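Local coordinates for vacuolar protein sorting-associated protein 29 (Entamoeba histolytica, PDB 5XCJ) that probably serves as a retromer subunit in protein transport, and binds metal ions, zinc among them, on a metallophosphatase fold, at residues Leu84-His88 with Ile112-Thr116; Ser158-Glu164 with Glu175-Asn180; Arg14-Pro19 with Ala135-Tyr139. The protein carries 1 engineered substitution. All blocks are in the same frame, centred on the assembly; numbering follows the deposited sequence.

Contact 1: residues Leu84-His88 with Ile112-Thr116; sequences LMHGH and ITGHT
Leu84 and Ile112 pair as parallel neighbours in one sheet of the metallophosphatase fold. Both segments then lead into loops at the metal site, the second carrying the family's GHTH signature from Gly114 on. The strand end is the tight part. Met85 N donates to Ile112 O across 3.1 Å, almost in line with the carbonyl. On one face of the sheet Leu84 CD1 rests against Ile112 CG2 at 3.7 Å. On the other side, the side chains of Met85 and Thr113 lie side by side, CG 3.9 Å from CG2; that of Met85 touches Tyr102 and that of Thr113 touches Leu99, both of helix 96-106.

Further on, Gly114 N donates to His86 O at 2.6 Å, from 47° above the carbonyl plane. Gly87 has no side chain where one would run into Thr113 CB; its CA is 4.1 Å from that atom.

The far end is more open, with His88 and His115 partly exposed, though the two still pack closely. His86 extends its ring away from its own backbone N (chi1 -176°), which brings NE2 to a hydrogen bond with Asp8, while ND1 is hydrogen-bonded to His88 ND1 over 3.0 Å. That grip at two nitrogens fixes the ring's rotation. Its CE1 meets the His115 ring edge in plane, the two rings being 82° apart. His115 and Asp8 are zinc ligands in another structure of this protein; no metal is bound here, and the ligand position at Ala62 is engineered. Over one face of the His115 ring sits His88 CA, 3.6 Å from its centroid, a CH-pi contact.

Contact 2: residues Ser158-Glu164 with Glu175-Asn180; sequences SELTIYE and ERVDFN
Phe179 offers its ring edge to Ile162, whose CD1 lies in the ring plane 3.8 Å from Phe179 CD2, while the ring of Tyr128 meets Phe179 from outside the hairpin. On the opposite face of the sheet, the guanidinium of Arg176 has Asp178 OD1 over its centre; OD1 is 3.0 Å from Arg176 NH1, a salt bridge of charges alone. At the guanidinium edge lies Tyr163 OH, itself hydrogen-bonded to Glu154, with ring and guanidinium planes 52° apart. Thr161 CG2 approaches the guanidinium obliquely, 3.5 Å from Arg176 NE, since OG1 sits next to the backbone N (chi1 -58°) and CG2 opposite it.

Between these two layers of side chains, strands 159-168 and 171-179 form an antiparallel beta hairpin at the border of the six-stranded sheet. Leu160-Phe179, Ile162-Val177 and Glu164-Glu175 are its hydrogen-bonded pairs, two bonds each. In the last pair, OE1 of Glu164 and OE1 of Glu175 stand 3.9 Å apart. A water lies 3.1 Å from Glu175 OE1 and doubtfully close to Glu164 OE1, and Thr121 hydrogen-bonds Glu164 OE2. With two carboxylates so close, one of them may hold a proton more readily than an isolated glutamate.

Contact 3: residues Arg14-Pro19 with Ala135-Tyr139; sequences RSAAIP and ATGAY
Arg14 reaches over to Tyr139 with a chain extended from CG to NE. Its CB points at segment 135-139, but the touching starts further out: CD comes to 3.5 Å from Tyr139 CD2. NE is nearer still, 3.3 Å from the same CD2, and CZ stands over the ring face, 3.9 Å from the Tyr139 centroid. At the tip, NH1 lies toward CG of Tyr139 and NH2 toward CE2. The guanidinium and ring planes are 23° apart, a stacked cation-pi pair at the exposed end of the contact.

Two loops of the calcineurin-like fold meet here, one leading from strand 2-6 to helix 20-28, with Pro19 at the N-cap position, the other following strand 127-131. The second loop also touches the metal site, since Ala138 O accepts a hydrogen bond from ND1 of His117, a zinc ligand in another structure of the protein.

Thr136 projects from the second loop against the first. Its OG1, hydrogen-bonded to Phe9 O, lies 3.3 Å from Ala16 CB. With OG1 between backbone N and carbonyl carbon (chi1 60°), CG2 stands opposite the carbonyl carbon and packs 3.6 Å from Ile18 CG1. Pro19 CD covers Ala135 O at 3.5 Å, a buried carbonyl with no polar partner in the model.

How the contacts relate
Contact 1 is the core contact of the three, with most of its residues buried; contacts 2 and 3 are only partly buried and lie on opposite sides of the chain's centre. Contacts 1 and 2 each join neighbouring strands, but in different sheets: parallel strands running into loops in contact 1, a regular antiparallel hairpin in contact 2. Contact 3 joins two loops without strand pairing, and in sequence it encloses contact 1. Contacts 1 and 3 both border the metal site, through His115 and through Ala138, which holds His117, whereas contact 2 lies away from it. Histidines mark contact 1 and a cation-pi stack contact 3; contact 2 is a backbone ladder with apolar packing and charged surface side chains.

Contact 1: residues Leu84-His88 with Ile112-Thr116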
ATOM      1  N   LEU A  84       7.931  -4.962  -1.880  1.00 10.95           N
ATOM      2  CA  LEU A  84       7.025  -3.941  -2.375  1.00 10.28           C
ATOM      3  C   LEU A  84       7.130  -3.690  -3.874  1.00  9.16           C
ATOM      4  O   LEU A  84       8.222  -3.526  -4.396  1.00 11.86           O
ATOM      5  CB  LEU A  84       7.285  -2.642  -1.613  1.00 11.61           C
ATOM      6  CG  LEU A  84       6.593  -1.359  -2.071  1.00  9.28           C
ATOM      7  CD1 LEU A  84       5.158  -1.345  -1.577  1.00  8.97           C
ATOM      8  CD2 LEU A  84       7.347  -0.140  -1.571  1.00  9.44           C
ATOM      9  N   MET A  85       5.988  -3.703  -4.540  1.00  8.48           N
ATOM     10  CA  MET A  85       5.896  -3.391  -5.960  1.00  9.36           C
ATOM     11  C   MET A  85       4.473  -2.937  -6.292  1.00  9.75           C
ATOM     12  O   MET A  85       3.536  -3.251  -5.566  1.00 10.62           O
ATOM     13  CB  MET A  85       6.397  -4.544  -6.831  1.00 13.15           C
ATOM     14  CG  MET A  85       5.340  -5.503  -7.335  1.00 12.02           C
ATOM     15  SD  MET A  85       6.064  -6.622  -8.547  1.00 21.12           S
ATOM     16  CE  MET A  85       7.254  -5.554  -9.334  1.00 13.88           C
ATOM     17  N   HIS A  86       4.299  -2.212  -7.390  1.00  8.97           N
ATOM     18  CA  HIS A  86       2.976  -1.713  -7.745  1.00  8.63           C
ATOM     19  C   HIS A  86       1.955  -2.819  -8.005  1.00 10.59           C
ATOM     20  O   HIS A  86       0.807  -2.713  -7.593  1.00 10.00           O
ATOM     21  CB  HIS A  86       3.031  -0.738  -8.919  1.00 10.84           C
ATOM     22  CG  HIS A  86       1.707  -0.137  -9.252  1.00  9.97           C
ATOM     23  ND1 HIS A  86       1.062  -0.368 -10.447  1.00 11.99           N
ATOM     24  CD2 HIS A  86       0.894   0.676  -8.541  1.00  9.77           C
ATOM     25  CE1 HIS A  86      -0.088   0.277 -10.456  1.00 11.54           C
ATOM     26  NE2 HIS A  86      -0.214   0.920  -9.312  1.00 11.71           N
ATOM     27  N   GLY A  87       2.389  -3.904  -8.633  1.00  9.99           N
ATOM     28  CA  GLY A  87       1.509  -5.017  -8.917  1.00  7.81           C
ATOM     29  C   GLY A  87       0.901  -5.147 -10.305  1.00  9.30           C
ATOM     30  O   GLY A  87       0.241  -6.134 -10.590  1.00 11.80           O
ATOM     31  N   HIS A  88       1.110  -4.155 -11.162  1.00 10.54           N
ATOM     32  CA  HIS A  88       0.634  -4.239 -12.540  1.00  9.87           C
ATOM     33  C   HIS A  88       1.402  -5.327 -13.303  1.00 10.66           C
ATOM     34  O   HIS A  88       0.900  -5.896 -14.261  1.00 10.45           O
ATOM     35  CB  HIS A  88       0.659  -2.893 -13.275  1.00 10.76           C
ATOM     36  CG  HIS A  88       2.027  -2.332 -13.490  1.00 10.20           C
ATOM     37  ND1 HIS A  88       2.765  -1.756 -12.480  1.00 11.21           N
ATOM     38  CD2 HIS A  88       2.782  -2.228 -14.609  1.00  9.70           C
ATOM     39  CE1 HIS A  88       3.912  -1.328 -12.965  1.00 11.33           C
ATOM     40  NE2 HIS A  88       3.954  -1.611 -14.252  1.00 10.53           N
ATOM     41  N   ILE A 112       3.760  -6.626  -0.604  1.00  7.83           N
ATOM     42  CA  ILE A 112       2.824  -5.526  -0.728  1.00  8.92           C
ATOM     43  C   ILE A 112       2.721  -5.111  -2.187  1.00  8.98           C
ATOM     44  O   ILE A 112       3.724  -4.847  -2.838  1.00  8.12           O
ATOM     45  CB  ILE A 112       3.254  -4.312   0.114  1.00  8.43           C
ATOM     46  CG1 ILE A 112       3.403  -4.708   1.587  1.00  9.04           C
ATOM     47  CG2 ILE A 112       2.268  -3.175  -0.048  1.00  6.89           C
ATOM     48  CD1 ILE A 112       3.781  -3.570   2.502  1.00  9.52           C
ATOM     49  N   THR A 113       1.491  -5.082  -2.685  1.00  8.60           N
ATOM     50  CA  THR A 113       1.185  -4.703  -4.059  1.00  7.68           C
ATOM     51  C   THR A 113      -0.102  -3.871  -4.127  1.00  8.44           C
ATOM     52  O   THR A 113      -0.916  -3.912  -3.221  1.00 10.44           O
ATOM     53  CB  THR A 113       1.033  -5.937  -4.978  1.00  9.03           C
ATOM     54  OG1 THR A 113       0.016  -6.806  -4.467  1.00  9.09           O
ATOM     55  CG2 THR A 113       2.339  -6.696  -5.084  1.00 10.16           C
ATOM     56  N   GLY A 114      -0.260  -3.110  -5.201  1.00  9.24           N
ATOM     57  CA  GLY A 114      -1.445  -2.302  -5.392  1.00  8.25           C
ATOM     58  C   GLY A 114      -2.128  -2.744  -6.665  1.00  9.15           C
ATOM     59  O   GLY A 114      -2.514  -3.911  -6.765  1.00 11.06           O
ATOM     60  N   HIS A 115      -2.335  -1.802  -7.579  1.00 10.10           N
ATOM     61  CA  HIS A 115      -2.925  -2.046  -8.899  1.00 10.61           C
ATOM     62  C   HIS A 115      -4.429  -2.324  -8.967  1.00 11.37           C
ATOM     63  O   HIS A 115      -5.137  -1.734  -9.766  1.00 12.99           O
ATOM     64  CB  HIS A 115      -2.154  -3.133  -9.645  1.00 13.53           C
ATOM     65  CG  HIS A 115      -2.593  -3.308 -11.063  1.00 14.25           C
ATOM     66  ND1 HIS A 115      -2.101  -2.539 -12.092  1.00 13.94           N
ATOM     67  CD2 HIS A 115      -3.491  -4.152 -11.620  1.00 11.54           C
ATOM     68  CE1 HIS A 115      -2.673  -2.904 -13.225  1.00 12.77           C
ATOM     69  NE2 HIS A 115      -3.515  -3.884 -12.966  1.00 13.26           N
ATOM     70  N   THR A 116      -4.883  -3.267  -8.157  1.00 10.27           N
ATOM     71  CA  THR A 116      -6.272  -3.691  -8.134  1.00 10.99           C
ATOM     72  C   THR A 116      -7.273  -2.630  -7.691  1.00 13.68           C
ATOM     73  O   THR A 116      -8.456  -2.741  -7.986  1.00 12.74           O
ATOM     74  CB  THR A 116      -6.458  -4.942  -7.252  1.00 10.25           C
ATOM     75  OG1 THR A 116      -6.246  -4.596  -5.883  1.00 11.41           O
ATOM     76  CG2 THR A 116      -5.475  -6.016  -7.655  1.00 11.36           C
TER

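Contact 2: residues Ser158-Glu164 with Glu175-Asn180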
ATOM      1  N   SER A 158       7.947 -10.687  15.379  1.00 17.67           N
ATOM      2  CA  SER A 158       7.143 -11.611  14.590  1.00 15.95           C
ATOM      3  C   SER A 158       5.640 -11.382  14.712  1.00 17.22           C
ATOM      4  O   SER A 158       4.853 -12.124  14.140  1.00 18.79           O
ATOM      5  CB  SER A 158       7.494 -13.059  14.934  1.00 18.97           C
ATOM      6  OG  SER A 158       8.774 -13.391  14.444  1.00 23.54           O
ATOM      7  N   GLU A 159       5.247 -10.360  15.461  1.00 20.45           N
ATOM      8  CA  GLU A 159       3.835 -10.069  15.631  1.00 19.54           C
ATOM      9  C   GLU A 159       3.426  -9.026  14.597  1.00 16.10           C
ATOM     10  O   GLU A 159       4.032  -7.970  14.499  1.00 16.39           O
ATOM     11  CB  GLU A 159       3.545  -9.553  17.043  1.00 21.71           C
ATOM     12  CG  GLU A 159       4.130 -10.406  18.158  1.00 23.54           C
ATOM     13  CD  GLU A 159       3.578 -10.047  19.524  1.00 30.05           C
ATOM     14  OE1 GLU A 159       2.549  -9.348  19.590  1.00 26.52           O
ATOM     15  OE2 GLU A 159       4.183 -10.468  20.531  1.00 36.80           O
ATOM     16  N   LEU A 160       2.414  -9.352  13.808  1.00 15.32           N
ATOM     17  CA  LEU A 160       1.944  -8.440  12.780  1.00 12.10           C
ATOM     18  C   LEU A 160       0.480  -8.077  12.959  1.00 11.33           C
ATOM     19  O   LEU A 160      -0.373  -8.947  13.055  1.00 13.25           O
ATOM     20  CB  LEU A 160       2.164  -9.059  11.399  1.00 12.63           C
ATOM     21  CG  LEU A 160       1.462  -8.431  10.193  1.00  9.04           C
ATOM     22  CD1 LEU A 160       1.940  -7.005   9.990  1.00 10.29           C
ATOM     23  CD2 LEU A 160       1.718  -9.259   8.948  1.00  8.94           C
ATOM     24  N   THR A 161       0.194  -6.784  13.011  1.00 12.59           N
ATOM     25  CA  THR A 161      -1.180  -6.313  13.131  1.00 12.12           C
ATOM     26  C   THR A 161      -1.508  -5.364  11.983  1.00  9.37           C
ATOM     27  O   THR A 161      -0.748  -4.452  11.712  1.00 11.74           O
ATOM     28  CB  THR A 161      -1.447  -5.613  14.473  1.00 14.75           C
ATOM     29  OG1 THR A 161      -1.158  -6.506  15.553  1.00 16.82           O
ATOM     30  CG2 THR A 161      -2.896  -5.186  14.555  1.00 15.05           C
ATOM     31  N   ILE A 162      -2.638  -5.591  11.338  1.00 10.05           N
ATOM     32  CA  ILE A 162      -3.052  -4.774  10.215  1.00 10.82           C
ATOM     33  C   ILE A 162      -4.314  -3.985  10.516  1.00  9.39           C
ATOM     34  O   ILE A 162      -5.328  -4.551  10.892  1.00 10.75           O
ATOM     35  CB  ILE A 162      -3.337  -5.639   8.969  1.00  9.91           C
ATOM     36  CG1 ILE A 162      -2.045  -6.220   8.404  1.00  7.34           C
ATOM     37  CG2 ILE A 162      -4.087  -4.841   7.921  1.00  9.33           C
ATOM     38  CD1 ILE A 162      -2.117  -7.703   8.129  1.00  8.61           C
ATOM     39  N   TYR A 163      -4.233  -2.673  10.347  1.00  7.62           N
ATOM     40  CA  TYR A 163      -5.375  -1.799  10.551  1.00  8.85           C
ATOM     41  C   TYR A 163      -5.845  -1.357   9.172  1.00  7.36           C
ATOM     42  O   TYR A 163      -5.212  -0.513   8.545  1.00  8.14           O
ATOM     43  CB  TYR A 163      -4.993  -0.563  11.365  1.00 10.18           C
ATOM     44  CG  TYR A 163      -4.574  -0.835  12.787  1.00  9.46           C
ATOM     45  CD1 TYR A 163      -5.510  -0.864  13.805  1.00 13.29           C
ATOM     46  CD2 TYR A 163      -3.246  -1.035  13.114  1.00 10.66           C
ATOM     47  CE1 TYR A 163      -5.139  -1.104  15.109  1.00 13.12           C
ATOM     48  CE2 TYR A 163      -2.861  -1.277  14.419  1.00 12.37           C
ATOM     49  CZ  TYR A 163      -3.815  -1.307  15.411  1.00 15.43           C
ATOM     50  OH  TYR A 163      -3.452  -1.546  16.711  1.00 19.43           O
ATOM     51  N   GLU A 164      -6.939  -1.930   8.699  1.00  9.44           N
ATOM     52  CA  GLU A 164      -7.486  -1.598   7.390  1.00  8.98           C
ATOM     53  C   GLU A 164      -8.431  -0.401   7.448  1.00  9.91           C
ATOM     54  O   GLU A 164      -9.528  -0.506   7.979  1.00  8.56           O
ATOM     55  CB  GLU A 164      -8.246  -2.790   6.806  1.00  9.61           C
ATOM     56  CG  GLU A 164      -7.541  -4.130   6.877  1.00  8.50           C
ATOM     57  CD  GLU A 164      -8.403  -5.249   6.312  1.00 11.88           C
ATOM     58  OE1 GLU A 164      -9.600  -5.014   6.093  1.00 12.29           O
ATOM     59  OE2 GLU A 164      -7.884  -6.354   6.084  1.00 13.43           O
ATOM     60  N   GLU A 175     -10.820  -1.948  10.384  1.00 12.97           N
ATOM     61  CA  GLU A 175     -10.827  -3.350  10.794  1.00 11.20           C
ATOM     62  C   GLU A 175      -9.422  -3.773  11.206  1.00 10.43           C
ATOM     63  O   GLU A 175      -8.448  -3.394  10.571  1.00 11.75           O
ATOM     64  CB  GLU A 175     -11.348  -4.252   9.676  1.00 13.62           C
ATOM     65  CG  GLU A 175     -11.390  -5.719  10.064  1.00 14.28           C
ATOM     66  CD  GLU A 175     -12.293  -6.552   9.192  1.00 21.69           C
ATOM     67  OE1 GLU A 175     -12.750  -6.058   8.146  1.00 27.57           O
ATOM     68  OE2 GLU A 175     -12.533  -7.716   9.557  1.00 26.12           O
ATOM     69  N   ARG A 176      -9.334  -4.569  12.264  1.00 13.57           N
ATOM     70  CA  ARG A 176      -8.058  -5.036  12.782  1.00 11.12           C
ATOM     71  C   ARG A 176      -7.854  -6.510  12.486  1.00 13.18           C
ATOM     72  O   ARG A 176      -8.722  -7.332  12.762  1.00 16.92           O
ATOM     73  CB  ARG A 176      -7.987  -4.815  14.296  1.00 13.71           C
ATOM     74  CG  ARG A 176      -6.596  -4.938  14.896  1.00 13.43           C
ATOM     75  CD  ARG A 176      -6.640  -4.814  16.410  1.00 17.57           C
ATOM     76  NE  ARG A 176      -5.319  -4.835  17.026  1.00 16.91           N
ATOM     77  CZ  ARG A 176      -4.922  -5.751  17.904  1.00 18.09           C
ATOM     78  NH1 ARG A 176      -5.737  -6.737  18.239  1.00 22.18           N
ATOM     79  NH2 ARG A 176      -3.706  -5.711  18.411  1.00 16.92           N
ATOM     80  N   VAL A 177      -6.704  -6.830  11.909  1.00 12.51           N
ATOM     81  CA  VAL A 177      -6.354  -8.200  11.582  1.00 10.30           C
ATOM     82  C   VAL A 177      -5.089  -8.543  12.349  1.00 11.29           C
ATOM     83  O   VAL A 177      -4.102  -7.828  12.271  1.00 12.40           O
ATOM     84  CB  VAL A 177      -6.123  -8.386  10.073  1.00  9.81           C
ATOM     85  CG1 VAL A 177      -5.851  -9.846   9.755  1.00 10.53           C
ATOM     86  CG2 VAL A 177      -7.321  -7.881   9.290  1.00  8.44           C
ATOM     87  N   ASP A 178      -5.130  -9.638  13.094  1.00 13.60           N
ATOM     88  CA  ASP A 178      -3.996 -10.062  13.901  1.00 15.94           C
ATOM     89  C   ASP A 178      -3.309 -11.323  13.385  1.00 15.75           C
ATOM     90  O   ASP A 178      -3.964 -12.308  13.077  1.00 16.10           O
ATOM     91  CB  ASP A 178      -4.433 -10.280  15.351  1.00 18.16           C
ATOM     92  CG  ASP A 178      -5.077  -9.054  15.958  1.00 18.38           C
ATOM     93  OD1 ASP A 178      -4.495  -7.961  15.859  1.00 18.91           O
ATOM     94  OD2 ASP A 178      -6.173  -9.185  16.526  1.00 22.70           O
ATOM     95  N   PHE A 179      -1.985 -11.274  13.306  1.00 14.83           N
ATOM     96  CA  PHE A 179      -1.181 -12.399  12.846  1.00 16.07           C
ATOM     97  C   PHE A 179       0.026 -12.599  13.751  1.00 20.45           C
ATOM     98  O   PHE A 179       0.611 -11.637  14.237  1.00 20.84           O
ATOM     99  CB  PHE A 179      -0.702 -12.176  11.414  1.00 14.19           C
ATOM    100  CG  PHE A 179      -1.775 -12.322  10.383  1.00 16.66           C
ATOM    101  CD1 PHE A 179      -2.454 -13.513  10.238  1.00 12.98           C
ATOM    102  CD2 PHE A 179      -2.095 -11.267   9.549  1.00 13.13           C
ATOM    103  CE1 PHE A 179      -3.438 -13.648   9.287  1.00 10.95           C
ATOM    104  CE2 PHE A 179      -3.081 -11.396   8.599  1.00 11.06           C
ATOM    105  CZ  PHE A 179      -3.755 -12.587   8.468  1.00 10.63           C
ATOM    106  N   ASN A 180       0.406 -13.851  13.966  1.00 24.57           N
ATOM    107  CA  ASN A 180       1.555 -14.151  14.808  1.00 24.92           C
ATOM    108  C   ASN A 180       2.580 -14.992  14.053  1.00 25.04           C
ATOM    109  O   ASN A 180       3.027 -14.623  12.969  1.00 24.06           O
ATOM    110  CB  ASN A 180       1.113 -14.860  16.091  1.00 28.62           C
ATOM    111  CG  ASN A 180       0.193 -14.007  16.949  1.00 33.41           C
ATOM    112  OD1 ASN A 180      -0.883 -14.446  17.348  1.00 35.75           O
ATOM    113  ND2 ASN A 180       0.618 -12.788  17.242  1.00 30.89           N
TER
HETATM  114  O   HOH W   1     -10.895  -7.089   5.878  1.00 15.49           O

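Contact 3: residues Arg14-Pro19 with Ala135-Tyr139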
ATOM      1  N   ARG A  14      -7.567  11.795 -14.676  1.00 15.78           N
ATOM      2  CA  ARG A  14      -8.630  11.679 -13.686  1.00 17.35           C
ATOM      3  C   ARG A  14      -8.159  12.305 -12.372  1.00 16.88           C
ATOM      4  O   ARG A  14      -7.156  11.890 -11.810  1.00 18.82           O
ATOM      5  CB  ARG A  14      -9.038  10.217 -13.512  1.00 15.53           C
ATOM      6  CG  ARG A  14      -9.588   9.604 -14.790  1.00 13.09           C
ATOM      7  CD  ARG A  14      -9.843   8.115 -14.659  1.00 14.19           C
ATOM      8  NE  ARG A  14     -10.229   7.525 -15.934  1.00 11.34           N
ATOM      9  CZ  ARG A  14     -11.470   7.503 -16.402  1.00 12.90           C
ATOM     10  NH1 ARG A  14     -12.452   8.037 -15.698  1.00 17.08           N
ATOM     11  NH2 ARG A  14     -11.729   6.948 -17.575  1.00 14.12           N
ATOM     12  N   SER A  15      -8.891  13.299 -11.892  1.00 16.59           N
ATOM     13  CA  SER A  15      -8.513  13.997 -10.670  1.00 14.10           C
ATOM     14  C   SER A  15      -9.051  13.332  -9.412  1.00 17.36           C
ATOM     15  O   SER A  15     -10.240  13.051  -9.307  1.00 20.27           O
ATOM     16  CB  SER A  15      -8.975  15.453 -10.738  1.00 16.71           C
ATOM     17  OG  SER A  15      -8.834  16.106  -9.497  1.00 23.50           O
ATOM     18  N   ALA A  16      -8.155  13.056  -8.473  1.00 16.21           N
ATOM     19  CA  ALA A  16      -8.523  12.448  -7.204  1.00 17.61           C
ATOM     20  C   ALA A  16      -7.801  13.125  -6.046  1.00 20.12           C
ATOM     21  O   ALA A  16      -6.626  13.455  -6.148  1.00 24.93           O
ATOM     22  CB  ALA A  16      -8.217  10.960  -7.213  1.00 19.11           C
ATOM     23  N   ALA A  17      -8.501  13.308  -4.935  1.00 16.94           N
ATOM     24  CA  ALA A  17      -7.900  13.930  -3.768  1.00 14.12           C
ATOM     25  C   ALA A  17      -7.967  13.011  -2.558  1.00 13.21           C
ATOM     26  O   ALA A  17      -8.963  12.329  -2.354  1.00 16.18           O
ATOM     27  CB  ALA A  17      -8.576  15.249  -3.459  1.00 18.20           C
ATOM     28  N   ILE A  18      -6.893  12.970  -1.781  1.00 13.30           N
ATOM     29  CA  ILE A  18      -6.882  12.157  -0.578  1.00 11.85           C
ATOM     30  C   ILE A  18      -7.865  12.791   0.391  1.00 12.53           C
ATOM     31  O   ILE A  18      -7.831  13.994   0.605  1.00 12.68           O
ATOM     32  CB  ILE A  18      -5.502  12.143   0.089  1.00 13.37           C
ATOM     33  CG1 ILE A  18      -4.424  11.727  -0.914  1.00 15.11           C
ATOM     34  CG2 ILE A  18      -5.512  11.220   1.297  1.00 12.79           C
ATOM     35  CD1 ILE A  18      -3.015  11.927  -0.410  1.00 13.29           C
ATOM     36  N   PRO A  19      -8.718  11.983   1.005  1.00 13.02           N
ATOM     37  CA  PRO A  19      -9.704  12.541   1.930  1.00 14.30           C
ATOM     38  C   PRO A  19      -9.000  13.239   3.085  1.00 12.91           C
ATOM     39  O   PRO A  19      -7.988  12.765   3.581  1.00 13.85           O
ATOM     40  CB  PRO A  19     -10.456  11.305   2.421  1.00 10.98           C
ATOM     41  CG  PRO A  19     -10.324  10.326   1.310  1.00  9.70           C
ATOM     42  CD  PRO A  19      -8.958  10.555   0.740  1.00  9.58           C
ATOM     43  N   ALA A 135      -5.609   5.139  -2.160  1.00  6.78           N
ATOM     44  CA  ALA A 135      -5.749   6.129  -1.097  1.00  8.12           C
ATOM     45  C   ALA A 135      -6.857   7.121  -1.390  1.00  7.05           C
ATOM     46  O   ALA A 135      -7.534   7.588  -0.487  1.00  9.35           O
ATOM     47  CB  ALA A 135      -4.437   6.861  -0.876  1.00  8.94           C
ATOM     48  N   THR A 136      -7.011   7.463  -2.658  1.00  9.19           N
ATOM     49  CA  THR A 136      -8.021   8.415  -3.083  1.00  9.41           C
ATOM     50  C   THR A 136      -9.272   7.766  -3.654  1.00 10.23           C
ATOM     51  O   THR A 136     -10.197   8.454  -4.058  1.00 12.09           O
ATOM     52  CB  THR A 136      -7.437   9.338  -4.156  1.00 10.21           C
ATOM     53  OG1 THR A 136      -7.011   8.547  -5.268  1.00 10.69           O
ATOM     54  CG2 THR A 136      -6.251  10.097  -3.603  1.00  9.45           C
ATOM     55  N   GLY A 137      -9.326   6.440  -3.646  1.00  9.80           N
ATOM     56  CA  GLY A 137     -10.453   5.743  -4.236  1.00 10.12           C
ATOM     57  C   GLY A 137     -10.562   6.060  -5.721  1.00 11.93           C
ATOM     58  O   GLY A 137     -11.641   6.244  -6.258  1.00 10.85           O
ATOM     59  N   ALA A 138      -9.407   6.073  -6.378  1.00 13.16           N
ATOM     60  CA  ALA A 138      -9.283   6.399  -7.800  1.00 12.64           C
ATOM     61  C   ALA A 138      -9.896   5.362  -8.739  1.00 13.67           C
ATOM     62  O   ALA A 138     -10.030   4.199  -8.397  1.00 17.52           O
ATOM     63  CB  ALA A 138      -7.828   6.641  -8.157  1.00 12.12           C
ATOM     64  N   TYR A 139     -10.240   5.807  -9.940  1.00 13.05           N
ATOM     65  CA  TYR A 139     -10.872   4.947 -10.921  1.00 11.46           C
ATOM     66  C   TYR A 139     -10.003   3.750 -11.313  1.00 11.73           C
ATOM     67  O   TYR A 139      -8.803   3.885 -11.508  1.00 11.19           O
ATOM     68  CB  TYR A 139     -11.224   5.776 -12.174  1.00 11.71           C
ATOM     69  CG  TYR A 139     -11.451   4.941 -13.409  1.00 13.07           C
ATOM     70  CD1 TYR A 139     -12.690   4.390 -13.672  1.00 13.21           C
ATOM     71  CD2 TYR A 139     -10.411   4.646 -14.274  1.00 13.46           C
ATOM     72  CE1 TYR A 139     -12.901   3.602 -14.780  1.00 12.21           C
ATOM     73  CE2 TYR A 139     -10.610   3.859 -15.387  1.00 13.62           C
ATOM     74  CZ  TYR A 139     -11.856   3.338 -15.633  1.00 13.05           C
ATOM     75  OH  TYR A 139     -12.067   2.550 -16.734  1.00 15.17           O
TER
HETATM   76  O   HOH W   2     -11.266  10.309  -2.897  1.00 12.35           O